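Local coordinates for phosphatase (Thermotoga maritima, PDB 1NF2), which probably acts as a magnesium-dependent phosphatase of the haloacid dehalogenase superfamily, with a cap domain thought to contribute to substrate binding, at residues I92-P97 and K161-E166; V174-S177 and Y181-I184; R25-K30 and V257-S262. All coordinates share one frame; numbering follows the deposited sequence.

Interaction 1: I92-P97 and K161-E166; sequences IEYIKP and KEILSE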
loop_
_atom_site.group_PDB
_atom_site.type_symbol
_atom_site.label_atom_id
_atom_site.label_comp_id
_atom_site.label_asym_id
_atom_site.label_seq_id
_atom_site.Cartn_x
_atom_site.Cartn_y
_atom_site.Cartn_z
ATOM N N ILE A 92 -16.084 1.938 -16.514
ATOM C CA ILE A 92 -15.490 2.735 -17.586
ATOM C C ILE A 92 -16.535 3.240 -18.580
ATOM O O ILE A 92 -16.503 4.406 -18.980
ATOM C CB ILE A 92 -14.393 1.934 -18.351
ATOM C CG1 ILE A 92 -13.029 2.151 -17.686
ATOM C CG2 ILE A 92 -14.311 2.382 -19.802
ATOM C CD1 ILE A 92 -12.967 1.732 -16.244
ATOM N N GLU A 93 -17.457 2.370 -18.984
ATOM C CA GLU A 93 -18.500 2.773 -19.922
ATOM C C GLU A 93 -19.424 3.808 -19.280
ATOM O O GLU A 93 -19.989 4.660 -19.960
ATOM C CB GLU A 93 -19.293 1.552 -20.391
ATOM C CG GLU A 93 -18.505 0.689 -21.368
ATOM C CD GLU A 93 -19.267 -0.537 -21.840
ATOM O OE1 GLU A 93 -18.729 -1.265 -22.705
ATOM O OE2 GLU A 93 -20.395 -0.774 -21.348
ATOM N N TYR A 94 -19.545 3.749 -17.962
ATOM C CA TYR A 94 -20.381 4.686 -17.225
ATOM C C TYR A 94 -19.680 6.043 -17.087
ATOM O O TYR A 94 -20.293 7.104 -17.238
ATOM C CB TYR A 94 -20.651 4.124 -15.832
ATOM C CG TYR A 94 -21.631 4.919 -14.997
ATOM C CD1 TYR A 94 -22.987 4.583 -14.968
ATOM C CD2 TYR A 94 -21.199 5.977 -14.202
ATOM C CE1 TYR A 94 -23.888 5.281 -14.159
ATOM C CE2 TYR A 94 -22.087 6.680 -13.395
ATOM C CZ TYR A 94 -23.429 6.326 -13.376
ATOM O OH TYR A 94 -24.300 7.020 -12.571
ATOM N N ILE A 95 -18.380 5.988 -16.818
ATOM C CA ILE A 95 -17.575 7.176 -16.593
ATOM C C ILE A 95 -17.139 7.981 -17.820
ATOM O O ILE A 95 -16.961 9.198 -17.734
ATOM C CB ILE A 95 -16.329 6.790 -15.781
ATOM C CG1 ILE A 95 -15.809 7.992 -15.010
ATOM C CG2 ILE A 95 -15.242 6.269 -16.706
ATOM C CD1 ILE A 95 -14.586 7.670 -14.193
ATOM N N LYS A 96 -16.966 7.324 -18.963
ATOM C CA LYS A 96 -16.519 8.030 -20.158
ATOM C C LYS A 96 -17.453 9.134 -20.665
ATOM O O LYS A 96 -17.000 10.236 -20.973
ATOM C CB LYS A 96 -16.206 7.028 -21.279
ATOM C CG LYS A 96 -14.940 6.208 -21.004
ATOM C CD LYS A 96 -14.708 5.102 -22.036
ATOM C CE LYS A 96 -14.288 5.652 -23.393
ATOM N NZ LYS A 96 -12.963 6.343 -23.343
ATOM N N PRO A 97 -18.766 8.863 -20.754
ATOM C CA PRO A 97 -19.665 9.916 -21.237
ATOM C C PRO A 97 -19.599 11.164 -20.358
ATOM O O PRO A 97 -19.976 12.256 -20.780
ATOM C CB PRO A 97 -21.038 9.249 -21.188
ATOM C CG PRO A 97 -20.719 7.803 -21.428
ATOM C CD PRO A 97 -19.500 7.601 -20.554
ATOM N N LYS A 161 -17.464 11.578 -6.932
ATOM C CA LYS A 161 -17.401 10.623 -5.832
ATOM C C LYS A 161 -18.822 10.190 -5.479
ATOM O O LYS A 161 -19.126 9.001 -5.388
ATOM C CB LYS A 161 -16.745 11.290 -4.623
ATOM C CG LYS A 161 -16.267 10.345 -3.542
ATOM C CD LYS A 161 -17.374 9.889 -2.623
ATOM C CE LYS A 161 -16.808 8.989 -1.531
ATOM N NZ LYS A 161 -17.816 8.648 -0.491
ATOM N N GLU A 162 -19.687 11.180 -5.295
ATOM C CA GLU A 162 -21.084 10.960 -4.939
ATOM C C GLU A 162 -21.823 9.990 -5.865
ATOM O O GLU A 162 -22.400 9.003 -5.409
ATOM C CB GLU A 162 -21.817 12.303 -4.921
ATOM C CG GLU A 162 -23.240 12.240 -4.400
ATOM C CD GLU A 162 -23.983 13.556 -4.570
ATOM O OE1 GLU A 162 -24.286 13.932 -5.729
ATOM O OE2 GLU A 162 -24.260 14.212 -3.542
ATOM N N ILE A 163 -21.804 10.262 -7.163
ATOM C CA ILE A 163 -22.510 9.402 -8.102
ATOM C C ILE A 163 -21.873 8.025 -8.321
ATOM O O ILE A 163 -22.583 7.043 -8.538
ATOM C CB ILE A 163 -22.697 10.099 -9.478
ATOM C CG1 ILE A 163 -21.686 9.561 -10.483
ATOM C CG2 ILE A 163 -22.531 11.602 -9.327
ATOM C CD1 ILE A 163 -22.086 9.786 -11.915
ATOM N N LEU A 164 -20.545 7.946 -8.275
ATOM C CA LEU A 164 -19.884 6.664 -8.477
ATOM C C LEU A 164 -20.057 5.758 -7.266
ATOM O O LEU A 164 -20.140 4.537 -7.405
ATOM C CB LEU A 164 -18.399 6.865 -8.807
ATOM C CG LEU A 164 -18.177 7.392 -10.229
ATOM C CD1 LEU A 164 -16.719 7.728 -10.458
ATOM C CD2 LEU A 164 -18.653 6.345 -11.227
ATOM N N SER A 165 -20.137 6.351 -6.082
ATOM C CA SER A 165 -20.327 5.564 -4.871
ATOM C C SER A 165 -21.749 4.991 -4.854
ATOM O O SER A 165 -21.943 3.795 -4.647
ATOM C CB SER A 165 -20.099 6.433 -3.632
ATOM O OG SER A 165 -20.234 5.663 -2.448
ATOM N N GLU A 166 -22.739 5.854 -5.073
ATOM C CA GLU A 166 -24.142 5.437 -5.097
ATOM C C GLU A 166 -24.366 4.324 -6.110
ATOM O O GLU A 166 -25.094 3.370 -5.855
ATOM C CB GLU A 166 -25.038 6.617 -5.477
ATOM C CG GLU A 166 -25.134 7.701 -4.433
ATOM C CD GLU A 166 -25.916 7.262 -3.216
ATOM O OE1 GLU A 166 -25.452 6.350 -2.501
ATOM O OE2 GLU A 166 -27.002 7.828 -2.976
#
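The helical bond from S165 N to K161 O, 2.9 Å long, holds the turn that presents I163 and L164 to Y94 and I95; between the two helices themselves no hydrogen bond forms, and the contact is entirely apolar. The Y94 ring carries most of it. With CG anti to the backbone N (chi1 -174°), the ring reaches out from helix 85-95 to the neighbouring helix. I163 comes at the ring edge, close to its plane: its CD1 lies 3.4 Å from Y94 CE2, a tight approach, and 3.6 Å from Y94 OH. The I163 chain reaches this place with chi1 at 102°, away from a staggered value, which suggests some strain. L164 runs past the tyrosine in the opposite direction, its CD2 3.9 Å from Y94 CD2. Both helices pack on one face of the six-stranded sheet of the cap domain, an alpha/beta unit consistent with the type II cap of Cof-like phosphatases. Nearer that sheet, I95 CD1 and L164 CD1 approach to 4.3 Å, and both side chains rest on L150 of strand 147-151. F168, farther along helix 154-168, meets the Y94 ring edge-to-face.

Interaction 2: V174-S177 and Y181-I184; sequences VFKS and YLEI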
loop_
_atom_site.group_PDB
_atom_site.type_symbol
_atom_site.label_atom_id
_atom_site.label_comp_id
_atom_site.label_asym_id
_atom_site.label_seq_id
_atom_site.Cartn_x
_atom_site.Cartn_y
_atom_site.Cartn_z
ATOM N N VAL A 174 -15.027 3.103 -3.308
ATOM C CA VAL A 174 -14.742 4.403 -3.903
ATOM C C VAL A 174 -14.473 5.446 -2.817
ATOM O O VAL A 174 -15.296 5.652 -1.933
ATOM C CB VAL A 174 -15.921 4.879 -4.785
ATOM C CG1 VAL A 174 -16.181 3.875 -5.895
ATOM C CG2 VAL A 174 -17.161 5.035 -3.945
ATOM N N PHE A 175 -13.314 6.098 -2.880
ATOM C CA PHE A 175 -12.980 7.104 -1.873
ATOM C C PHE A 175 -11.956 8.124 -2.350
ATOM O O PHE A 175 -11.187 7.874 -3.279
ATOM C CB PHE A 175 -12.459 6.434 -0.588
ATOM C CG PHE A 175 -11.107 5.782 -0.743
ATOM C CD1 PHE A 175 -10.971 4.578 -1.427
ATOM C CD2 PHE A 175 -9.965 6.393 -0.233
ATOM C CE1 PHE A 175 -9.712 3.987 -1.609
ATOM C CE2 PHE A 175 -8.701 5.815 -0.409
ATOM C CZ PHE A 175 -8.576 4.607 -1.099
ATOM N N LYS A 176 -11.968 9.285 -1.705
ATOM C CA LYS A 176 -11.036 10.353 -2.026
ATOM C C LYS A 176 -9.757 10.056 -1.257
ATOM O O LYS A 176 -9.803 9.795 -0.053
ATOM C CB LYS A 176 -11.600 11.702 -1.573
ATOM C CG LYS A 176 -12.870 12.138 -2.285
ATOM C CD LYS A 176 -12.575 12.741 -3.645
ATOM C CE LYS A 176 -11.736 14.010 -3.520
ATOM N NZ LYS A 176 -12.371 15.030 -2.640
ATOM N N SER A 177 -8.621 10.069 -1.945
ATOM C CA SER A 177 -7.351 9.816 -1.274
ATOM C C SER A 177 -6.831 11.178 -0.843
ATOM O O SER A 177 -6.145 11.311 0.172
ATOM C CB SER A 177 -6.356 9.143 -2.221
ATOM O OG SER A 177 -6.044 9.978 -3.320
ATOM N N TYR A 181 -7.795 13.659 -5.757
ATOM C CA TYR A 181 -7.659 12.266 -6.193
ATOM C C TYR A 181 -8.794 11.377 -5.690
ATOM O O TYR A 181 -9.035 11.274 -4.485
ATOM C CB TYR A 181 -6.313 11.679 -5.741
ATOM C CG TYR A 181 -5.101 12.487 -6.155
ATOM C CD1 TYR A 181 -5.041 13.105 -7.405
ATOM C CD2 TYR A 181 -4.008 12.627 -5.299
ATOM C CE1 TYR A 181 -3.926 13.847 -7.791
ATOM C CE2 TYR A 181 -2.883 13.364 -5.678
ATOM C CZ TYR A 181 -2.851 13.971 -6.926
ATOM O OH TYR A 181 -1.745 14.690 -7.312
ATOM N N LEU A 182 -9.483 10.736 -6.631
ATOM C CA LEU A 182 -10.599 9.840 -6.321
ATOM C C LEU A 182 -10.144 8.445 -6.727
ATOM O O LEU A 182 -9.715 8.235 -7.867
ATOM C CB LEU A 182 -11.831 10.224 -7.147
ATOM C CG LEU A 182 -13.234 10.012 -6.568
ATOM C CD1 LEU A 182 -14.236 10.059 -7.713
ATOM C CD2 LEU A 182 -13.337 8.690 -5.831
ATOM N N GLU A 183 -10.241 7.495 -5.807
ATOM C CA GLU A 183 -9.807 6.133 -6.095
ATOM C C GLU A 183 -10.927 5.110 -6.066
ATOM O O GLU A 183 -11.849 5.210 -5.263
ATOM C CB GLU A 183 -8.742 5.689 -5.089
ATOM C CG GLU A 183 -7.443 6.467 -5.131
ATOM C CD GLU A 183 -6.382 5.860 -4.214
ATOM O OE1 GLU A 183 -6.014 4.681 -4.415
ATOM O OE2 GLU A 183 -5.920 6.558 -3.292
ATOM N N ILE A 184 -10.828 4.126 -6.954
ATOM C CA ILE A 184 -11.783 3.025 -7.028
ATOM C C ILE A 184 -10.934 1.770 -6.904
ATOM O O ILE A 184 -10.069 1.522 -7.748
ATOM C CB ILE A 184 -12.531 2.972 -8.383
ATOM C CG1 ILE A 184 -13.399 4.217 -8.567
ATOM C CG2 ILE A 184 -13.420 1.747 -8.428
ATOM C CD1 ILE A 184 -12.646 5.428 -8.963
#
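An antiparallel beta hairpin, formed by strands 172-178 and 181-186 at one margin of the cap-domain sheet, brings F175 opposite E183 as a hydrogen-bonded pair. F175 N donates to E183 O at 2.9 Å, and E183 N returns a bond to F175 O at 2.7 Å. Nearer the turn, Y181 O accepts a hydrogen bond from S177 N at 2.8 Å and is also approached by K176 CA at 3.3 Å in a CA-H...O contact. The F175 ring lies alongside the glutamate: E183 CB sits over one face, 4.0 Å from F175 CE1, while ring and carboxylate planes are 40° apart. E183 OE1 is held by a salt bridge to K147. Were E183 an alanine, K147 would probably lose its charge mate and F175 CZ its neighbouring carboxylate. On the other face V174 CG1 meets I184 CG1 at 3.9 Å, and K176, salt-bridged to D158, crosses L182; V174, K176 and L182 pack against helix 154-168. Helices on one face and a second face turned toward the catalytic domain, with the E183 side chain about 12 Å from the magnesium ion, fit the cap of a Cof-type phosphatase.

Interaction 3: R25-K30 and V257-S262; sequences RRNIEK and VLERIS. With SO4 (sulfate ion), chain E.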
loop_
_atom_site.group_PDB
_atom_site.type_symbol
_atom_site.label_atom_id
_atom_site.label_comp_id
_atom_site.label_asym_id
_atom_site.label_seq_id
_atom_site.Cartn_x
_atom_site.Cartn_y
_atom_site.Cartn_z
ATOM N N ARG A 25 18.070 1.138 8.643
ATOM C CA ARG A 25 18.560 0.215 7.628
ATOM C C ARG A 25 19.418 -0.866 8.269
ATOM O O ARG A 25 19.183 -2.054 8.058
ATOM C CB ARG A 25 19.388 0.947 6.571
ATOM C CG ARG A 25 19.852 0.042 5.438
ATOM C CD ARG A 25 20.867 0.729 4.534
ATOM N NE ARG A 25 22.133 0.983 5.218
ATOM C CZ ARG A 25 23.049 0.054 5.488
ATOM N NH1 ARG A 25 22.855 -1.210 5.129
ATOM N NH2 ARG A 25 24.160 0.391 6.126
ATOM N N ARG A 26 20.415 -0.463 9.056
ATOM C CA ARG A 26 21.287 -1.451 9.689
ATOM C C ARG A 26 20.554 -2.436 10.602
ATOM O O ARG A 26 20.887 -3.620 10.631
ATOM C CB ARG A 26 22.422 -0.764 10.453
ATOM C CG ARG A 26 23.608 -0.422 9.567
ATOM C CD ARG A 26 24.805 0.013 10.393
ATOM N NE ARG A 26 24.939 1.463 10.463
ATOM C CZ ARG A 26 25.655 2.195 9.611
ATOM N NH1 ARG A 26 26.312 1.613 8.615
ATOM N NH2 ARG A 26 25.712 3.510 9.761
ATOM N N ASN A 27 19.556 -1.962 11.337
ATOM C CA ASN A 27 18.814 -2.858 12.216
ATOM C C ASN A 27 18.006 -3.872 11.425
ATOM O O ASN A 27 17.892 -5.032 11.829
ATOM C CB ASN A 27 17.903 -2.068 13.150
ATOM C CG ASN A 27 18.649 -1.502 14.338
ATOM O OD1 ASN A 27 19.345 -2.234 15.041
ATOM N ND2 ASN A 27 18.508 -0.199 14.571
ATOM N N ILE A 28 17.449 -3.443 10.295
ATOM C CA ILE A 28 16.677 -4.356 9.463
ATOM C C ILE A 28 17.633 -5.412 8.909
ATOM O O ILE A 28 17.329 -6.606 8.936
ATOM C CB ILE A 28 15.996 -3.632 8.275
ATOM C CG1 ILE A 28 15.083 -2.509 8.786
ATOM C CG2 ILE A 28 15.202 -4.636 7.452
ATOM C CD1 ILE A 28 13.991 -2.955 9.734
ATOM N N GLU A 29 18.783 -4.965 8.401
ATOM C CA GLU A 29 19.802 -5.866 7.861
ATOM C C GLU A 29 20.131 -6.976 8.855
ATOM O O GLU A 29 20.211 -8.144 8.490
ATOM C CB GLU A 29 21.084 -5.090 7.533
ATOM C CG GLU A 29 21.193 -4.628 6.094
ATOM C CD GLU A 29 21.377 -5.785 5.130
ATOM O OE1 GLU A 29 21.400 -5.545 3.903
ATOM O OE2 GLU A 29 21.503 -6.937 5.600
ATOM N N LYS A 30 20.324 -6.608 10.115
ATOM C CA LYS A 30 20.645 -7.595 11.140
ATOM C C LYS A 30 19.512 -8.612 11.340
ATOM O O LYS A 30 19.762 -9.812 11.493
ATOM C CB LYS A 30 20.968 -6.883 12.458
ATOM C CG LYS A 30 22.250 -6.063 12.406
ATOM C CD LYS A 30 22.391 -5.164 13.626
ATOM C CE LYS A 30 22.354 -5.970 14.913
ATOM N NZ LYS A 30 22.413 -5.092 16.118
ATOM N N VAL A 257 12.507 1.200 19.123
ATOM C CA VAL A 257 11.785 0.101 19.761
ATOM C C VAL A 257 12.325 -1.241 19.279
ATOM O O VAL A 257 12.429 -2.201 20.047
ATOM C CB VAL A 257 10.258 0.168 19.451
ATOM C CG1 VAL A 257 9.592 -1.173 19.772
ATOM C CG2 VAL A 257 9.615 1.265 20.272
ATOM N N LEU A 258 12.683 -1.294 18.003
ATOM C CA LEU A 258 13.201 -2.509 17.404
ATOM C C LEU A 258 14.396 -3.072 18.167
ATOM O O LEU A 258 14.517 -4.283 18.339
ATOM C CB LEU A 258 13.582 -2.230 15.952
ATOM C CG LEU A 258 13.917 -3.414 15.054
ATOM C CD1 LEU A 258 12.802 -4.462 15.095
ATOM C CD2 LEU A 258 14.126 -2.889 13.637
ATOM N N GLU A 259 15.272 -2.193 18.637
ATOM C CA GLU A 259 16.453 -2.636 19.368
ATOM C C GLU A 259 16.150 -3.219 20.744
ATOM O O GLU A 259 16.990 -3.914 21.312
ATOM C CB GLU A 259 17.446 -1.480 19.531
ATOM C CG GLU A 259 17.797 -0.789 18.236
ATOM C CD GLU A 259 18.866 0.263 18.411
ATOM O OE1 GLU A 259 18.792 1.021 19.401
ATOM O OE2 GLU A 259 19.772 0.336 17.552
ATOM N N ARG A 260 14.965 -2.947 21.285
ATOM C CA ARG A 260 14.622 -3.451 22.617
ATOM C C ARG A 260 13.707 -4.686 22.641
ATOM O O ARG A 260 13.530 -5.316 23.690
ATOM C CB ARG A 260 13.964 -2.340 23.451
ATOM C CG ARG A 260 14.721 -0.997 23.493
ATOM C CD ARG A 260 16.243 -1.149 23.697
ATOM N NE ARG A 260 16.618 -1.939 24.870
ATOM C CZ ARG A 260 17.878 -2.177 25.236
ATOM N NH1 ARG A 260 18.883 -1.681 24.522
ATOM N NH2 ARG A 260 18.140 -2.920 26.312
ATOM N N ILE A 261 13.132 -5.039 21.496
ATOM C CA ILE A 261 12.219 -6.182 21.436
ATOM C C ILE A 261 12.892 -7.550 21.531
ATOM O O ILE A 261 13.945 -7.766 20.938
ATOM C CB ILE A 261 11.335 -6.107 20.156
ATOM C CG1 ILE A 261 10.830 -7.498 19.789
ATOM C CG2 ILE A 261 12.110 -5.499 19.014
ATOM C CD1 ILE A 261 9.999 -7.506 18.545
ATOM N N SER A 262 12.278 -8.463 22.289
ATOM C CA SER A 262 12.805 -9.823 22.458
ATOM C C SER A 262 12.717 -10.538 21.129
ATOM O O SER A 262 11.624 -10.850 20.644
ATOM C CB SER A 262 12.000 -10.614 23.487
ATOM O OG SER A 262 12.065 -10.002 24.756
HETATM S S SO4 E . 27.606 -1.176 7.038
HETATM O O1 SO4 E . 27.956 -2.434 6.348
HETATM O O2 SO4 E . 26.891 -0.294 6.099
HETATM O O3 SO4 E . 26.742 -1.470 8.199
HETATM O O4 SO4 E . 28.835 -0.502 7.500
#
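N27 and E259 meet with amide and carboxylate planes at right angles. N27 ND2 donates to E259 OE2 at a rather long 3.3 Å, and the acceptor is met from above the carboxylate plane, 36° out of it, although it stays close to the plane of the amide. The firmer polar partner of this ND2 is S255 OG, so the amide ties helix 22-31 both to S255 of helix 253-258 and to E259. Beneath this polar pair lies an apolar layer. L258, its CG anti to the backbone N (chi1 -169°), sends CD2 between two residues of the facing helix, 3.9 Å from N27 CB and equally far from I28 CD1. The I28 and L258 chains cross at about a right angle, and both continue inward onto strand 4-8, I28 against F7 and L258 against F5. Elsewhere on helix 22-31, two arginines share a sulfate ion, probably from the crystallisation liquor: R25 NH2 donates to sulfate O2 at 2.8 Å, and R26 NH1 to sulfate O3 at 3.1 Å along a straighter path (165°). Each guanidinium offers an edge to the anion, and R25 NH2 is also salt-bridged to E22. Early and late helices packed together against strand 4-8, whose D8 binds magnesium, belong to the Rossmann-like core of the haloacid dehalogenase superfamily.

From the N terminus the chain first passes helix 22-31, whose partner for interaction 3 arrives only near the C terminus; that contact closes a loop of more than 220 residues and joins the two ends of the catalytic core. Nested within this loop are the other two contacts, which follow one another in series. Interaction 1 closes 63 residues between helices 85-95 and 154-168, and interaction 2 then closes a short hairpin. These two touch directly: S165 CB of helix 154-168 lies 3.3 Å from V174 CG2, joining helix layer and sheet within the cap. Interaction 3 lies on the opposite side of the chain's centre, its own centre about 47 and about 35 Å from those of interactions 1 and 2.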